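Local coordinates for protein probable ribosomal RNA small subunit methyltransferase (Thermus thermophilus, PDB 3DMG) that probably methylates ribosomal RNA of the small subunit, using S-adenosyl-L-methionine as methyl donor, at residues E6-L11 / S287-A292. Numbering follows the deposited sequence.
Sequences EAYHRL and SDVDEA. With SAH (S-adenosyl-L-homocysteine), chain H.
Tyr8 and Asp288 reach for each other from opposite directions: the phenol OH donates to Asp288 OD1 at 2.6 Å, on the carboxylate's syn lone pair, with ring and carboxylate planes 66° apart. OD1 also accepts a hydrogen bond from the adenine amino group, SAH N6, at 2.9 Å, while the backbone N of Val289 gives its hydrogen to SAH N1 at 2.9 Å. Asp288 thus suits its place as an acceptor that reads the adenine edge, with Tyr8 as a second-shell donor steadying it. With CG anti to the backbone N (chi1 175°), the Tyr8 ring is carried out so that its CE2 also packs 3.5 Å from Val289 CG2, an apolar branch suited to a ring neighbour. A phenylalanine here would probably keep much of that packing but leave Asp288 OD1 without its phenolic donor and less firmly fixed before the adenine. One face of the His9 ring carries Tyr8 CD2 over its centre. Histidine suits this spot by offering two nitrogens: NE2 donates to Asp290 OD1 at 2.8 Å, 18° out of the imidazole plane, and ND1 meets a water that donates to Asp288 OD2. Lys24 and Arg329 form salt bridges with the second oxygens of Asp288 and Asp290, respectively. The type II' turn Asp288–Glu291 follows strand 283-286, at the edge of the Rossmann-like methyltransferase sheet; helix 5-9 lies against this turn, with Tyr8 and Val289 both resting on helix 317-329 and Asp288 touching helix 76-84.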
loop_
_atom_site.group_PDB
_atom_site.type_symbol
_atom_site.label_atom_id
_atom_site.label_comp_id
_atom_site.label_asym_id
_atom_site.label_seq_id
_atom_site.Cartn_x
_atom_site.Cartn_y
_atom_site.Cartn_z
ATOM N N GLU A 6 -19.138 -4.573 5.764
ATOM C CA GLU A 6 -19.059 -6.031 5.577
ATOM C C GLU A 6 -18.660 -6.381 4.139
ATOM O O GLU A 6 -17.796 -7.250 3.917
ATOM C CB GLU A 6 -20.396 -6.723 5.962
ATOM C CG GLU A 6 -20.351 -8.269 5.938
ATOM C CD GLU A 6 -20.638 -8.860 4.554
ATOM O OE1 GLU A 6 -21.386 -8.220 3.789
ATOM O OE2 GLU A 6 -20.105 -9.954 4.230
ATOM N N ALA A 7 -19.270 -5.711 3.162
ATOM C CA ALA A 7 -18.916 -5.982 1.761
ATOM C C ALA A 7 -17.482 -5.588 1.452
ATOM O O ALA A 7 -16.800 -6.316 0.728
ATOM C CB ALA A 7 -19.857 -5.321 0.794
ATOM N N TYR A 8 -17.026 -4.450 1.990
ATOM C CA TYR A 8 -15.640 -4.039 1.766
ATOM C C TYR A 8 -14.649 -5.114 2.279
ATOM O O TYR A 8 -13.649 -5.438 1.609
ATOM C CB TYR A 8 -15.301 -2.659 2.394
ATOM C CG TYR A 8 -13.828 -2.419 2.193
ATOM C CD1 TYR A 8 -13.337 -1.983 0.965
ATOM C CD2 TYR A 8 -12.895 -2.787 3.180
ATOM C CE1 TYR A 8 -11.977 -1.861 0.726
ATOM C CE2 TYR A 8 -11.531 -2.685 2.955
ATOM C CZ TYR A 8 -11.063 -2.221 1.736
ATOM O OH TYR A 8 -9.715 -2.145 1.491
ATOM N N HIS A 9 -14.941 -5.657 3.456
ATOM C CA HIS A 9 -14.064 -6.618 4.112
ATOM C C HIS A 9 -14.257 -8.065 3.683
ATOM O O HIS A 9 -13.499 -8.938 4.104
ATOM C CB HIS A 9 -14.200 -6.517 5.623
ATOM C CG HIS A 9 -13.569 -5.291 6.199
ATOM N ND1 HIS A 9 -12.212 -5.068 6.163
ATOM C CD2 HIS A 9 -14.110 -4.233 6.854
ATOM C CE1 HIS A 9 -11.939 -3.926 6.768
ATOM N NE2 HIS A 9 -13.072 -3.397 7.193
ATOM N N ARG A 10 -15.299 -8.312 2.890
ATOM C CA ARG A 10 -15.627 -9.682 2.487
ATOM C C ARG A 10 -14.640 -10.247 1.480
ATOM O O ARG A 10 -14.268 -9.581 0.518
ATOM C CB ARG A 10 -17.030 -9.720 1.889
ATOM C CG ARG A 10 -17.534 -11.140 1.612
ATOM C CD ARG A 10 -18.964 -11.168 1.071
ATOM N NE ARG A 10 -19.136 -10.308 -0.100
ATOM C CZ ARG A 10 -20.170 -9.481 -0.288
ATOM N NH1 ARG A 10 -21.130 -9.373 0.625
ATOM N NH2 ARG A 10 -20.242 -8.745 -1.388
ATOM N N LEU A 11 -14.246 -11.502 1.709
ATOM C CA LEU A 11 -13.406 -12.245 0.769
ATOM C C LEU A 11 -14.310 -13.128 -0.060
ATOM O O LEU A 11 -15.126 -13.877 0.496
ATOM C CB LEU A 11 -12.399 -13.120 1.519
ATOM C CG LEU A 11 -11.574 -12.486 2.639
ATOM C CD1 LEU A 11 -10.544 -13.463 3.172
ATOM C CD2 LEU A 11 -10.894 -11.249 2.144
ATOM N N SER A 287 -2.843 -2.842 8.635
ATOM C CA SER A 287 -4.268 -3.105 8.672
ATOM C C SER A 287 -4.927 -2.718 7.364
ATOM O O SER A 287 -4.580 -1.698 6.784
ATOM C CB SER A 287 -4.864 -2.256 9.801
ATOM O OG SER A 287 -6.259 -2.513 9.971
ATOM N N ASP A 288 -5.872 -3.550 6.922
ATOM C CA ASP A 288 -6.730 -3.189 5.789
ATOM C C ASP A 288 -7.888 -2.387 6.355
ATOM O O ASP A 288 -8.805 -2.949 6.988
ATOM C CB ASP A 288 -7.260 -4.454 5.109
ATOM C CG ASP A 288 -8.157 -4.160 3.924
ATOM O OD1 ASP A 288 -8.207 -3.001 3.467
ATOM O OD2 ASP A 288 -8.792 -5.110 3.442
ATOM N N VAL A 289 -7.822 -1.077 6.159
ATOM C CA VAL A 289 -8.746 -0.142 6.837
ATOM C C VAL A 289 -8.760 -0.464 8.350
ATOM O O VAL A 289 -7.691 -0.440 8.985
ATOM C CB VAL A 289 -10.150 -0.055 6.152
ATOM C CG1 VAL A 289 -10.894 1.194 6.617
ATOM C CG2 VAL A 289 -9.999 -0.036 4.623
ATOM N N ASP A 290 -9.925 -0.749 8.928
ATOM C CA ASP A 290 -10.009 -1.019 10.361
ATOM C C ASP A 290 -9.955 -2.494 10.742
ATOM O O ASP A 290 -10.306 -2.856 11.851
ATOM C CB ASP A 290 -11.275 -0.381 10.943
ATOM C CG ASP A 290 -12.559 -0.935 10.340
ATOM O OD1 ASP A 290 -12.550 -1.474 9.209
ATOM O OD2 ASP A 290 -13.610 -0.812 11.014
ATOM N N GLU A 291 -9.462 -3.334 9.834
ATOM C CA GLU A 291 -9.409 -4.775 10.060
ATOM C C GLU A 291 -8.682 -5.168 11.347
ATOM O O GLU A 291 -9.072 -6.138 12.007
ATOM C CB GLU A 291 -8.786 -5.436 8.820
ATOM C CG GLU A 291 -8.400 -6.882 8.954
ATOM C CD GLU A 291 -6.932 -7.071 8.979
ATOM O OE1 GLU A 291 -6.189 -6.200 8.469
ATOM O OE2 GLU A 291 -6.514 -8.112 9.506
ATOM N N ALA A 292 -7.638 -4.420 11.681
ATOM C CA ALA A 292 -6.801 -4.741 12.847
ATOM C C ALA A 292 -7.420 -4.297 14.172
ATOM O O ALA A 292 -6.943 -4.706 15.229
ATOM C CB ALA A 292 -5.411 -4.118 12.700
HETATM N N SAH H . -1.717 9.920 5.854
HETATM C CA SAH H . -0.491 9.980 4.988
HETATM C CB SAH H . -0.646 9.149 3.708
HETATM C CG SAH H . -1.876 9.476 2.871
HETATM S SD SAH H . -1.894 8.659 1.253
HETATM C C SAH H . -0.202 11.421 4.597
HETATM O O SAH H . -1.118 12.230 4.783
HETATM O OXT SAH H . 0.887 11.702 4.098
HETATM C "C5'" SAH H . -3.131 7.349 1.536
HETATM C "C4'" SAH H . -2.581 6.179 2.356
HETATM O "O4'" SAH H . -3.655 5.241 2.398
HETATM C "C3'" SAH H . -1.319 5.492 1.790
HETATM O "O3'" SAH H . -0.288 5.470 2.763
HETATM C "C2'" SAH H . -1.876 4.107 1.442
HETATM O "O2'" SAH H . -0.912 3.078 1.472
HETATM C "C1'" SAH H . -3.019 3.990 2.435
HETATM N N9 SAH H . -3.933 2.910 2.097
HETATM C C8 SAH H . -4.283 2.474 0.840
HETATM N N7 SAH H . -5.161 1.449 0.994
HETATM C C5 SAH H . -5.376 1.253 2.327
HETATM C C6 SAH H . -6.141 0.323 3.037
HETATM N N6 SAH H . -6.867 -0.630 2.414
HETATM N N1 SAH H . -6.113 0.430 4.418
HETATM C C2 SAH H . -5.345 1.361 5.084
HETATM N N3 SAH H . -4.543 2.246 4.387
HETATM C C4 SAH H . -4.589 2.179 3.027
HETATM O O HOH W 1 -9.911 -6.687 5.492
#